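Side-chain contacts in endonuclease II (Enterobacteria phage t4, PDB 2WSH), which nicks and cleaves cytosine-containing double-stranded DNA sequence-specifically with a magnesium cofactor, contributing to degradation of the host genome so that its nucleotides can be reused: residues 70-75 with 86-91; 42-47 with 52-57; 13-18 with 126-131; 66-71 with 97-102. The protein carries 1 engineered substitution. All blocks are in the same frame, centred on the assembly; numbering follows the deposited sequence.

In the fold
Contact 2 is the most central, the backbone pairing of a beta hairpin, and its two tyrosines hold a phosphate. Contact 4 sets helix 61-73 against strand 97-111, a neighbour of strand 42-48 in the same sheet. Contact 1 uses the end of that same helix but packs it on helix 82-92, farther from the chain centre. Contact 3 joins the turn after helix 8-14 to helix 121-132. It is an aromatic cluster beside contact 2 and at a subunit interface. Its Leu131 is exposed, though most of its residues are buried. Contacts 1, 3 and 4 have no hydrogen bonds between their paired segments.

Contact 1: 70-75 with 86-91; sequences TAINRK and LIHSAL
Ile72 on helix 61-73 packs against Ile87 and His88 on helix 82-92, a helix-helix contact of the GIY-YIG domain. The two branches of Ile72 do different work. CD1, at the tip of the longer branch, meets Ile87 CG2 at 3.6 Å, and the two side chains cross at about a right angle. CG2 turns to the histidine. Ile72 CG2 lies 3.5 Å from His88 CD2 and 3.6 Å from His88 CG. The His88 torsion explains this: CG is trans to the backbone N (chi1 -170°), and the ring is swung toward helix 61-73. Lys75 NZ stands 5.7 Å from His88 NE2, too far for a bond. If the histidine were charged, the two groups would probably disfavour each other mildly. Lys75, with positive phi (54°), is the first residue to leave helical angles and closes a Schellman motif, where Lys75 N bonds to Ile72 O at 3.1 Å. Ile72 also touches Ser84 and Ile31, and Ile87 touches Trp136. Two successive helices joined by a loop pack here through an isoleucine on one and an isoleucine and a histidine ring on the other, in the helical part of the GIY-YIG fold.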
loop_
_atom_site.group_PDB
_atom_site.type_symbol
_atom_site.label_atom_id
_atom_site.label_comp_id
_atom_site.label_asym_id
_atom_site.label_seq_id
_atom_site.Cartn_x
_atom_site.Cartn_y
_atom_site.Cartn_z
ATOM N N THR A 70 -5.133 32.198 18.346
ATOM C CA THR A 70 -5.990 32.470 19.493
ATOM C C THR A 70 -5.209 32.469 20.804
ATOM O O THR A 70 -5.303 33.412 21.588
ATOM C CB THR A 70 -7.132 31.452 19.589
ATOM O OG1 THR A 70 -7.934 31.532 18.407
ATOM C CG2 THR A 70 -8.000 31.739 20.809
ATOM N N ALA A 71 -4.438 31.409 21.033
ATOM C CA ALA A 71 -3.628 31.301 22.244
ATOM C C ALA A 71 -2.780 32.549 22.437
ATOM O O ALA A 71 -2.666 33.069 23.548
ATOM C CB ALA A 71 -2.745 30.059 22.194
ATOM N N ILE A 72 -2.197 33.036 21.347
ATOM C CA ILE A 72 -1.301 34.186 21.412
ATOM C C ILE A 72 -2.063 35.487 21.643
ATOM O O ILE A 72 -1.688 36.291 22.498
ATOM C CB ILE A 72 -0.439 34.298 20.131
ATOM C CG1 ILE A 72 0.482 33.077 20.013
ATOM C CG2 ILE A 72 0.364 35.598 20.132
ATOM C CD1 ILE A 72 1.161 32.940 18.666
ATOM N N ASN A 73 -3.130 35.692 20.879
ATOM C CA ASN A 73 -3.946 36.892 21.022
ATOM C C ASN A 73 -4.602 36.986 22.397
ATOM O O ASN A 73 -4.768 38.077 22.941
ATOM C CB ASN A 73 -5.011 36.960 19.923
ATOM C CG ASN A 73 -4.444 37.406 18.587
ATOM O OD1 ASN A 73 -3.272 37.772 18.485
ATOM N ND2 ASN A 73 -5.279 37.390 17.556
ATOM N N ARG A 74 -4.966 35.837 22.955
ATOM C CA ARG A 74 -5.599 35.797 24.270
ATOM C C ARG A 74 -4.568 35.784 25.394
ATOM O O ARG A 74 -4.926 35.846 26.570
ATOM C CB ARG A 74 -6.508 34.573 24.389
ATOM C CG ARG A 74 -7.714 34.616 23.472
ATOM C CD ARG A 74 -8.546 35.854 23.759
ATOM N NE ARG A 74 -9.683 35.981 22.853
ATOM C CZ ARG A 74 -10.685 36.837 23.034
ATOM N NH1 ARG A 74 -10.689 37.640 24.091
ATOM N NH2 ARG A 74 -11.679 36.889 22.159
ATOM N N LYS A 75 -3.293 35.703 25.032
ATOM C CA LYS A 75 -2.227 35.577 26.020
ATOM C C LYS A 75 -2.513 34.396 26.939
ATOM O O LYS A 75 -2.344 34.478 28.153
ATOM C CB LYS A 75 -2.082 36.868 26.828
ATOM C CG LYS A 75 -1.568 38.049 26.012
ATOM C CD LYS A 75 -1.691 39.359 26.777
ATOM C CE LYS A 75 -1.003 40.498 26.037
ATOM N NZ LYS A 75 -1.479 40.621 24.628
ATOM N N LEU A 86 6.973 30.768 21.603
ATOM C CA LEU A 86 8.098 30.942 20.688
ATOM C C LEU A 86 7.671 31.739 19.458
ATOM O O LEU A 86 8.397 32.613 18.986
ATOM C CB LEU A 86 8.661 29.581 20.272
ATOM C CG LEU A 86 9.373 28.793 21.378
ATOM C CD1 LEU A 86 9.281 27.298 21.126
ATOM C CD2 LEU A 86 10.819 29.230 21.510
ATOM N N ILE A 87 6.484 31.431 18.946
ATOM C CA ILE A 87 5.929 32.142 17.803
ATOM C C ILE A 87 5.729 33.622 18.131
ATOM O O ILE A 87 6.031 34.499 17.321
ATOM C CB ILE A 87 4.580 31.531 17.370
ATOM C CG1 ILE A 87 4.781 30.114 16.828
ATOM C CG2 ILE A 87 3.895 32.412 16.334
ATOM C CD1 ILE A 87 3.476 29.344 16.625
ATOM N N HIS A 88 5.232 33.896 19.332
ATOM C CA HIS A 88 4.957 35.272 19.729
ATOM C C HIS A 88 6.225 36.113 19.871
ATOM O O HIS A 88 6.243 37.283 19.489
ATOM C CB HIS A 88 4.137 35.319 21.021
ATOM C CG HIS A 88 3.624 36.685 21.354
ATOM N ND1 HIS A 88 3.537 37.155 22.646
ATOM C CD2 HIS A 88 3.185 37.688 20.558
ATOM C CE1 HIS A 88 3.054 38.385 22.633
ATOM N NE2 HIS A 88 2.833 38.733 21.378
ATOM N N SER A 89 7.281 35.520 20.418
ATOM C CA SER A 89 8.547 36.233 20.556
ATOM C C SER A 89 9.220 36.430 19.200
ATOM O O SER A 89 9.921 37.420 18.986
ATOM C CB SER A 89 9.481 35.528 21.542
ATOM O OG SER A 89 9.783 34.211 21.119
ATOM N N ALA A 90 8.998 35.496 18.279
ATOM C CA ALA A 90 9.480 35.672 16.913
ATOM C C ALA A 90 8.780 36.873 16.288
ATOM O O ALA A 90 9.422 37.757 15.716
ATOM C CB ALA A 90 9.237 34.423 16.085
ATOM N N LEU A 91 7.457 36.902 16.416
ATOM C CA LEU A 91 6.661 38.016 15.921
ATOM C C LEU A 91 7.116 39.330 16.547
ATOM O O LEU A 91 7.313 40.324 15.851
ATOM C CB LEU A 91 5.179 37.784 16.218
ATOM C CG LEU A 91 4.485 36.711 15.376
ATOM C CD1 LEU A 91 3.118 36.391 15.944
ATOM C CD2 LEU A 91 4.373 37.155 13.930
#

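Contact 2: 42-47 with 52-57; sequences VIYAIA and LVYIGK. With PO4 (phosphate ion), chain E.
Tyr44 and Tyr54 are brought to one phosphate by different first torsions. Tyr44 CG sits between the backbone N and the carbonyl carbon (chi1 72°), which folds the ring across onto Gly56 of the partner strand. Tyr54 CG is on the far side from its N (chi1 -176°), and its ring extends beside that of Tyr44. Gly56 CA lies over one face of the Tyr44 ring, 3.9 Å from the centroid, in a CH-pi contact. The glycine has no side chain to keep the ring off its backbone. The two tyrosine rings meet obliquely, with planes at 54°, and Tyr44 OH is 3.5 Å from Tyr54 CE2. Both hydroxyls donate to the phosphate, Tyr44 OH to O4 and Tyr54 OH to O1. Both bonds are very short, so their exact lengths are doubtful. Arg64 and Lys83 also bond to the phosphate. The ion probably came from the crystallisation liquor. Yet Tyr54 is the tyrosine of the YIG element, and Tyr44 closes the segment that corresponds to GIY, here Val42-Ile43-Tyr44, so it may mark where a DNA phosphate binds. The strands pair antiparallel, with a classic beta bulge where Val53 and Tyr54 both face Ile46; pairing resumes at Ala47 and Leu52. At the bulge Val53 N bonds to Ile46 O at 2.9 Å. On the other face, Ala45 CB meets Leu52 CD1 at 3.7 Å. Helices 8-14 and 121-132 cover that second face through Met8 and Phe128, while strand 97-111 bonds to the backbone of Ile43 and Ala45.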
loop_
_atom_site.group_PDB
_atom_site.type_symbol
_atom_site.label_atom_id
_atom_site.label_comp_id
_atom_site.label_asym_id
_atom_site.label_seq_id
_atom_site.Cartn_x
_atom_site.Cartn_y
_atom_site.Cartn_z
ATOM N N VAL A 42 -2.188 16.773 6.787
ATOM C CA VAL A 42 -0.915 17.234 6.246
ATOM C C VAL A 42 0.209 17.251 7.272
ATOM O O VAL A 42 -0.023 17.285 8.485
ATOM C CB VAL A 42 -1.024 18.667 5.683
ATOM C CG1 VAL A 42 -2.033 18.727 4.545
ATOM C CG2 VAL A 42 -1.398 19.636 6.794
ATOM N N ILE A 43 1.434 17.229 6.763
ATOM C CA ILE A 43 2.596 17.610 7.544
ATOM C C ILE A 43 2.719 19.110 7.373
ATOM O O ILE A 43 2.655 19.619 6.255
ATOM C CB ILE A 43 3.874 16.944 7.016
ATOM C CG1 ILE A 43 3.827 15.436 7.261
ATOM C CG2 ILE A 43 5.113 17.569 7.655
ATOM C CD1 ILE A 43 3.692 15.059 8.724
ATOM N N TYR A 44 2.856 19.834 8.475
ATOM C CA TYR A 44 3.066 21.266 8.356
ATOM C C TYR A 44 4.429 21.679 8.878
ATOM O O TYR A 44 5.026 20.995 9.704
ATOM C CB TYR A 44 1.926 22.071 8.990
ATOM C CG TYR A 44 1.855 22.077 10.502
ATOM C CD1 TYR A 44 2.459 23.088 11.237
ATOM C CD2 TYR A 44 1.145 21.100 11.189
ATOM C CE1 TYR A 44 2.377 23.120 12.615
ATOM C CE2 TYR A 44 1.062 21.121 12.573
ATOM C CZ TYR A 44 1.679 22.136 13.276
ATOM O OH TYR A 44 1.602 22.175 14.645
ATOM N N ALA A 45 4.928 22.789 8.358
ATOM C CA ALA A 45 6.238 23.274 8.733
ATOM C C ALA A 45 6.114 24.722 9.163
ATOM O O ALA A 45 5.449 25.522 8.505
ATOM C CB ALA A 45 7.206 23.143 7.566
ATOM N N ILE A 46 6.733 25.053 10.286
ATOM C CA ILE A 46 6.805 26.433 10.717
ATOM C C ILE A 46 8.179 26.963 10.361
ATOM O O ILE A 46 9.189 26.319 10.656
ATOM C CB ILE A 46 6.572 26.567 12.231
ATOM C CG1 ILE A 46 5.243 25.923 12.616
ATOM C CG2 ILE A 46 6.607 28.035 12.650
ATOM C CD1 ILE A 46 4.861 26.136 14.066
ATOM N N ALA A 47 8.210 28.125 9.714
ATOM C CA ALA A 47 9.463 28.749 9.300
ATOM C C ALA A 47 9.574 30.155 9.862
ATOM O O ALA A 47 8.622 30.933 9.805
ATOM C CB ALA A 47 9.568 28.784 7.779
ATOM N N LEU A 52 13.492 26.559 8.937
ATOM C CA LEU A 52 12.618 25.560 9.534
ATOM C C LEU A 52 12.840 25.470 11.041
ATOM O O LEU A 52 13.960 25.240 11.492
ATOM C CB LEU A 52 12.886 24.195 8.899
ATOM C CG LEU A 52 12.042 23.011 9.374
ATOM C CD1 LEU A 52 10.596 23.210 8.967
ATOM C CD2 LEU A 52 12.584 21.707 8.807
ATOM N N VAL A 53 11.774 25.645 11.817
ATOM C CA VAL A 53 11.880 25.503 13.266
ATOM C C VAL A 53 11.042 24.354 13.819
ATOM O O VAL A 53 11.283 23.886 14.929
ATOM C CB VAL A 53 11.524 26.806 14.009
ATOM C CG1 VAL A 53 12.446 27.930 13.570
ATOM C CG2 VAL A 53 10.057 27.179 13.786
ATOM N N TYR A 54 10.066 23.888 13.047
ATOM C CA TYR A 54 9.144 22.884 13.569
ATOM C C TYR A 54 8.425 22.088 12.488
ATOM O O TYR A 54 7.971 22.641 11.489
ATOM C CB TYR A 54 8.104 23.549 14.474
ATOM C CG TYR A 54 7.151 22.580 15.140
ATOM C CD1 TYR A 54 7.564 21.797 16.211
ATOM C CD2 TYR A 54 5.835 22.455 14.705
ATOM C CE1 TYR A 54 6.696 20.914 16.830
ATOM C CE2 TYR A 54 4.957 21.575 15.317
ATOM C CZ TYR A 54 5.396 20.807 16.379
ATOM O OH TYR A 54 4.536 19.930 16.999
ATOM N N ILE A 55 8.323 20.782 12.710
ATOM C CA ILE A 55 7.524 19.907 11.863
ATOM C C ILE A 55 6.370 19.352 12.685
ATOM O O ILE A 55 6.587 18.714 13.716
ATOM C CB ILE A 55 8.349 18.722 11.328
ATOM C CG1 ILE A 55 9.355 19.193 10.279
ATOM C CG2 ILE A 55 7.430 17.658 10.728
ATOM C CD1 ILE A 55 8.720 19.577 8.963
ATOM N N GLY A 56 5.146 19.614 12.243
ATOM C CA GLY A 56 3.972 19.091 12.912
ATOM C C GLY A 56 3.118 18.251 11.985
ATOM O O GLY A 56 3.351 18.214 10.779
ATOM N N LYS A 57 2.132 17.565 12.547
ATOM C CA LYS A 57 1.137 16.872 11.736
ATOM C C LYS A 57 -0.244 17.266 12.233
ATOM O O LYS A 57 -0.411 17.575 13.412
ATOM C CB LYS A 57 1.330 15.359 11.819
ATOM C CG LYS A 57 1.145 14.788 13.214
ATOM C CD LYS A 57 1.476 13.302 13.251
ATOM C CE LYS A 57 1.251 12.713 14.641
ATOM N NZ LYS A 57 1.737 11.305 14.732
HETATM P P PO4 E . 0.780 19.904 17.175
HETATM O O1 PO4 E . 2.129 19.524 16.614
HETATM O O2 PO4 E . -0.112 18.685 17.236
HETATM O O3 PO4 E . 0.914 20.496 18.560
HETATM O O4 PO4 E . 0.187 20.934 16.249
#

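Contact 3: 13-18 with 126-131; sequences TEYSFI and PLFIKL
Tyr15, whose ring packs on Phe128, has its carbonyl O held in a hydrogen bond by Arg102 NH1 of strand 97-111. This bond ties down the turn that follows helix 8-14. The rest of the contact is aromatic and apolar. Phe128 of helix 121-132 points its edge at the face of Tyr15, with planes at 77° and Phe128 CE1 3.7 Å from Tyr15 CD1. Phe128 is itself approached in the same way. The edge of Phe17 faces its ring, with planes at 66° and Phe17 CE2 3.9 Å from Phe128 CZ. Phe128 thus gives an edge to one ring and a face to another, and the three form a cluster of T-shaped pairs. Leu131 adds a methyl at the hydroxyl end of Tyr15. Its CG is trans to the backbone N (chi1 -176°), and Leu131 CD2 comes to 3.3 Å from Tyr15 OH. The cluster lies at a subunit interface: Glu112 of the second subunit packs on Tyr15, and Leu113 of the second subunit packs on Phe128. No hydrogen bond crosses between 13-18 and 126-131. The N-terminal turn and helix 121-132 are therefore joined here by dispersion and by ring hydrogens set against ring faces.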
loop_
_atom_site.group_PDB
_atom_site.type_symbol
_atom_site.label_atom_id
_atom_site.label_comp_id
_atom_site.label_asym_id
_atom_site.label_seq_id
_atom_site.Cartn_x
_atom_site.Cartn_y
_atom_site.Cartn_z
ATOM N N THR A 13 10.900 22.890 -1.949
ATOM C CA THR A 13 10.920 22.354 -3.309
ATOM C C THR A 13 11.248 20.860 -3.332
ATOM O O THR A 13 10.663 20.098 -4.101
ATOM C CB THR A 13 11.902 23.128 -4.218
ATOM O OG1 THR A 13 11.874 22.572 -5.538
ATOM C CG2 THR A 13 13.322 23.057 -3.672
ATOM N N GLU A 14 12.175 20.445 -2.476
ATOM C CA GLU A 14 12.598 19.052 -2.419
ATOM C C GLU A 14 11.481 18.136 -1.916
ATOM O O GLU A 14 11.375 16.984 -2.337
ATOM C CB GLU A 14 13.838 18.918 -1.533
ATOM C CG GLU A 14 14.559 17.589 -1.651
ATOM C CD GLU A 14 15.872 17.572 -0.888
ATOM O OE1 GLU A 14 16.486 16.488 -0.782
ATOM O OE2 GLU A 14 16.290 18.642 -0.394
ATOM N N TYR A 15 10.641 18.653 -1.027
ATOM C CA TYR A 15 9.602 17.835 -0.413
ATOM C C TYR A 15 8.200 18.350 -0.686
ATOM O O TYR A 15 7.245 17.966 -0.011
ATOM C CB TYR A 15 9.853 17.708 1.088
ATOM C CG TYR A 15 11.141 16.994 1.385
ATOM C CD1 TYR A 15 11.188 15.607 1.432
ATOM C CD2 TYR A 15 12.320 17.698 1.590
ATOM C CE1 TYR A 15 12.367 14.942 1.689
ATOM C CE2 TYR A 15 13.505 17.039 1.849
ATOM C CZ TYR A 15 13.522 15.661 1.896
ATOM O OH TYR A 15 14.695 14.991 2.152
ATOM N N SER A 16 8.086 19.218 -1.682
ATOM C CA SER A 16 6.794 19.736 -2.108
ATOM C C SER A 16 5.992 20.339 -0.959
ATOM O O SER A 16 4.806 20.057 -0.801
ATOM C CB SER A 16 5.983 18.648 -2.815
ATOM O OG SER A 16 6.563 18.322 -4.068
ATOM N N PHE A 17 6.645 21.166 -0.152
ATOM C CA PHE A 17 5.924 21.972 0.819
ATOM C C PHE A 17 5.415 23.216 0.113
ATOM O O PHE A 17 6.172 23.915 -0.555
ATOM C CB PHE A 17 6.824 22.364 1.992
ATOM C CG PHE A 17 6.967 21.292 3.036
ATOM C CD1 PHE A 17 6.065 21.204 4.086
ATOM C CD2 PHE A 17 8.011 20.382 2.977
ATOM C CE1 PHE A 17 6.196 20.223 5.051
ATOM C CE2 PHE A 17 8.148 19.395 3.939
ATOM C CZ PHE A 17 7.239 19.316 4.976
ATOM N N ILE A 18 4.124 23.479 0.246
ATOM C CA ILE A 18 3.532 24.664 -0.349
ATOM C C ILE A 18 3.163 25.645 0.757
ATOM O O ILE A 18 2.570 25.258 1.764
ATOM C CB ILE A 18 2.304 24.299 -1.190
ATOM C CG1 ILE A 18 2.738 23.479 -2.407
ATOM C CG2 ILE A 18 1.555 25.548 -1.627
ATOM C CD1 ILE A 18 1.611 22.752 -3.083
ATOM N N PRO A 126 7.782 11.476 11.952
ATOM C CA PRO A 126 8.984 10.954 12.614
ATOM C C PRO A 126 10.222 11.053 11.730
ATOM O O PRO A 126 11.316 11.315 12.236
ATOM C CB PRO A 126 8.643 9.478 12.849
ATOM C CG PRO A 126 7.166 9.442 12.912
ATOM C CD PRO A 126 6.678 10.503 11.973
ATOM N N LEU A 127 10.051 10.841 10.429
ATOM C CA LEU A 127 11.177 10.846 9.497
ATOM C C LEU A 127 11.677 12.257 9.188
ATOM O O LEU A 127 12.873 12.467 8.989
ATOM C CB LEU A 127 10.814 10.113 8.204
ATOM C CG LEU A 127 10.596 8.602 8.328
ATOM C CD1 LEU A 127 10.121 8.032 7.010
ATOM C CD2 LEU A 127 11.870 7.899 8.793
ATOM N N PHE A 128 10.761 13.219 9.134
ATOM C CA PHE A 128 11.147 14.611 8.935
ATOM C C PHE A 128 11.891 15.133 10.161
ATOM O O PHE A 128 12.873 15.861 10.044
ATOM C CB PHE A 128 9.924 15.486 8.659
ATOM C CG PHE A 128 9.508 15.507 7.214
ATOM C CD1 PHE A 128 10.360 16.006 6.245
ATOM C CD2 PHE A 128 8.267 15.033 6.830
ATOM C CE1 PHE A 128 9.983 16.034 4.912
ATOM C CE2 PHE A 128 7.880 15.056 5.496
ATOM C CZ PHE A 128 8.741 15.557 4.540
ATOM N N ILE A 129 11.410 14.754 11.340
ATOM C CA ILE A 129 12.032 15.186 12.584
ATOM C C ILE A 129 13.452 14.627 12.709
ATOM O O ILE A 129 14.388 15.354 13.043
ATOM C CB ILE A 129 11.180 14.790 13.796
ATOM C CG1 ILE A 129 9.851 15.549 13.774
ATOM C CG2 ILE A 129 11.933 15.059 15.087
ATOM C CD1 ILE A 129 8.878 15.110 14.853
ATOM N N LYS A 130 13.618 13.340 12.419
ATOM C CA LYS A 130 14.944 12.726 12.440
ATOM C C LYS A 130 15.841 13.332 11.365
ATOM O O LYS A 130 17.058 13.424 11.532
ATOM C CB LYS A 130 14.841 11.210 12.248
ATOM C CG LYS A 130 16.159 10.536 11.897
ATOM C CD LYS A 130 15.955 9.077 11.517
ATOM C CE LYS A 130 15.843 8.187 12.744
ATOM N NZ LYS A 130 17.173 7.927 13.366
ATOM N N LEU A 131 15.231 13.760 10.264
ATOM C CA LEU A 131 15.985 14.303 9.143
ATOM C C LEU A 131 16.529 15.702 9.430
ATOM O O LEU A 131 17.707 15.977 9.201
ATOM C CB LEU A 131 15.129 14.320 7.874
ATOM C CG LEU A 131 15.820 14.780 6.586
ATOM C CD1 LEU A 131 17.089 13.980 6.332
ATOM C CD2 LEU A 131 14.875 14.674 5.399
#

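Contact 4: 66-71 with 97-102; sequences NYYRTA and VEFYAR
Phe99 and Tyr68 make the whole contact, with Phe99 burying slightly more surface than Tyr68. Phe99 projects from strand 97-111 toward helix 61-73, and Tyr68 projects from the helix toward the strand. Each ring keeps its CG anti to the carbonyl carbon (chi1 -73° in both), and the two side chains meet between helix and sheet. The backbones stay well apart, with Tyr68 CA 11.3 Å from Phe99 CA, so the two rings span the gap. The ring planes differ by 32° and the centroids are 5.8 Å apart. One side of each ring does the touching. Tyr68 CD2 is 3.8 Å from Phe99 CZ, and Tyr68 CE2 is 3.9 Å from Phe99 CE1. Two neighbouring carbons of the tyrosine thus lie against two neighbouring carbons of the phenylalanine, CE1 and CZ at the far end of its ring. All four are ring carbons, and no hydrogen bond joins the segments. Both residues are buried. The Tyr68 ring lies between Phe99 and Ile87 of helix 82-92, which packs on its CD1 side. Its hydroxyl bonds to Tyr44 OH and Lys83 NZ, and a bound phosphate lies about 4 Å from the nearest atom of the side chain. Phe99 in turn touches Tyr44 and Ile46, so both tyrosines of the hydroxyl pair rest on one phenylalanine. A helix laid on an antiparallel sheet through aromatic side chains, with a tyrosine hydroxyl turned to the phosphate pocket, belongs to the core of the GIY-YIG nuclease domain.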
loop_
_atom_site.group_PDB
_atom_site.type_symbol
_atom_site.label_atom_id
_atom_site.label_comp_id
_atom_site.label_asym_id
_atom_site.label_seq_id
_atom_site.Cartn_x
_atom_site.Cartn_y
_atom_site.Cartn_z
ATOM N N ASN A 66 -5.188 28.516 13.680
ATOM C CA ASN A 66 -6.051 29.403 14.455
ATOM C C ASN A 66 -5.927 29.173 15.963
ATOM O O ASN A 66 -6.087 30.102 16.754
ATOM C CB ASN A 66 -7.507 29.289 13.993
ATOM C CG ASN A 66 -7.812 30.193 12.816
ATOM O OD1 ASN A 66 -8.496 29.801 11.874
ATOM N ND2 ASN A 66 -7.294 31.413 12.862
ATOM N N TYR A 67 -5.643 27.931 16.346
ATOM C CA TYR A 67 -5.331 27.594 17.729
ATOM C C TYR A 67 -4.131 28.417 18.188
ATOM O O TYR A 67 -4.168 29.041 19.250
ATOM C CB TYR A 67 -5.051 26.091 17.845
ATOM C CG TYR A 67 -4.419 25.631 19.144
ATOM C CD1 TYR A 67 -5.177 24.996 20.124
ATOM C CD2 TYR A 67 -3.060 25.810 19.381
ATOM C CE1 TYR A 67 -4.598 24.563 21.309
ATOM C CE2 TYR A 67 -2.473 25.384 20.560
ATOM C CZ TYR A 67 -3.246 24.761 21.519
ATOM O OH TYR A 67 -2.665 24.335 22.691
ATOM N N TYR A 68 -3.073 28.426 17.377
ATOM C CA TYR A 68 -1.888 29.231 17.663
ATOM C C TYR A 68 -2.261 30.699 17.788
ATOM O O TYR A 68 -1.923 31.350 18.772
ATOM C CB TYR A 68 -0.826 29.078 16.566
ATOM C CG TYR A 68 -0.097 27.753 16.557
ATOM C CD1 TYR A 68 0.576 27.296 17.680
ATOM C CD2 TYR A 68 -0.062 26.969 15.411
ATOM C CE1 TYR A 68 1.246 26.085 17.669
ATOM C CE2 TYR A 68 0.607 25.760 15.392
ATOM C CZ TYR A 68 1.259 25.325 16.521
ATOM O OH TYR A 68 1.924 24.119 16.499
ATOM N N ARG A 69 -2.950 31.219 16.776
ATOM C CA ARG A 69 -3.350 32.619 16.760
ATOM C C ARG A 69 -4.137 33.009 18.009
ATOM O O ARG A 69 -3.850 34.024 18.648
ATOM C CB ARG A 69 -4.183 32.928 15.513
ATOM C CG ARG A 69 -4.897 34.265 15.586
ATOM C CD ARG A 69 -5.563 34.636 14.268
ATOM N NE ARG A 69 -6.044 36.015 14.295
ATOM C CZ ARG A 69 -7.235 36.383 14.756
ATOM N NH1 ARG A 69 -8.078 35.473 15.225
ATOM N NH2 ARG A 69 -7.585 37.662 14.749
ATOM N N THR A 70 -5.133 32.198 18.346
ATOM C CA THR A 70 -5.990 32.470 19.493
ATOM C C THR A 70 -5.209 32.469 20.804
ATOM O O THR A 70 -5.303 33.412 21.588
ATOM C CB THR A 70 -7.132 31.452 19.589
ATOM O OG1 THR A 70 -7.934 31.532 18.407
ATOM C CG2 THR A 70 -8.000 31.739 20.809
ATOM N N ALA A 71 -4.438 31.409 21.033
ATOM C CA ALA A 71 -3.628 31.301 22.244
ATOM C C ALA A 71 -2.780 32.549 22.437
ATOM O O ALA A 71 -2.666 33.069 23.548
ATOM C CB ALA A 71 -2.745 30.059 22.194
ATOM N N VAL A 97 7.024 34.890 10.113
ATOM C CA VAL A 97 6.556 33.580 10.566
ATOM C C VAL A 97 5.640 32.938 9.532
ATOM O O VAL A 97 4.534 33.426 9.282
ATOM C CB VAL A 97 5.785 33.682 11.899
ATOM C CG1 VAL A 97 5.263 32.309 12.318
ATOM C CG2 VAL A 97 6.662 34.289 12.985
ATOM N N GLU A 98 6.095 31.836 8.946
ATOM C CA GLU A 98 5.361 31.191 7.866
ATOM C C GLU A 98 5.005 29.744 8.176
ATOM O O GLU A 98 5.751 29.036 8.852
ATOM C CB GLU A 98 6.174 31.244 6.570
ATOM C CG GLU A 98 6.464 32.649 6.077
ATOM C CD GLU A 98 7.406 32.661 4.888
ATOM O OE1 GLU A 98 8.541 32.157 5.021
ATOM O OE2 GLU A 98 7.012 33.177 3.822
ATOM N N PHE A 99 3.853 29.320 7.677
ATOM C CA PHE A 99 3.447 27.926 7.735
ATOM C C PHE A 99 3.410 27.342 6.331
ATOM O O PHE A 99 2.823 27.932 5.423
ATOM C CB PHE A 99 2.063 27.805 8.372
ATOM C CG PHE A 99 2.054 28.048 9.849
ATOM C CD1 PHE A 99 2.093 26.987 10.734
ATOM C CD2 PHE A 99 2.011 29.336 10.353
ATOM C CE1 PHE A 99 2.085 27.206 12.100
ATOM C CE2 PHE A 99 2.009 29.560 11.716
ATOM C CZ PHE A 99 2.046 28.493 12.590
ATOM N N TYR A 100 4.046 26.188 6.161
ATOM C CA TYR A 100 3.973 25.429 4.919
ATOM C C TYR A 100 3.214 24.132 5.165
ATOM O O TYR A 100 3.181 23.628 6.285
ATOM C CB TYR A 100 5.373 25.095 4.412
ATOM C CG TYR A 100 6.129 26.264 3.826
ATOM C CD1 TYR A 100 6.379 26.338 2.460
ATOM C CD2 TYR A 100 6.603 27.289 4.636
ATOM C CE1 TYR A 100 7.077 27.401 1.917
ATOM C CE2 TYR A 100 7.299 28.357 4.101
ATOM C CZ TYR A 100 7.533 28.407 2.742
ATOM O OH TYR A 100 8.227 29.466 2.203
ATOM N N ALA A 101 2.616 23.582 4.115
ATOM C CA ALA A 101 1.898 22.319 4.235
ATOM C C ALA A 101 2.335 21.329 3.167
ATOM O O ALA A 101 2.494 21.693 2.003
ATOM C CB ALA A 101 0.404 22.552 4.155
ATOM N N ARG A 102 2.523 20.076 3.573
ATOM C CA ARG A 102 2.806 18.992 2.641
ATOM C C ARG A 102 1.667 17.984 2.688
ATOM O O ARG A 102 1.454 17.324 3.703
ATOM C CB ARG A 102 4.132 18.314 2.980
ATOM C CG ARG A 102 4.337 16.968 2.293
ATOM C CD ARG A 102 5.699 16.367 2.637
ATOM N NE ARG A 102 5.772 14.944 2.313
ATOM C CZ ARG A 102 6.257 14.452 1.176
ATOM N NH1 ARG A 102 6.733 15.266 0.243
ATOM N NH2 ARG A 102 6.276 13.142 0.978
#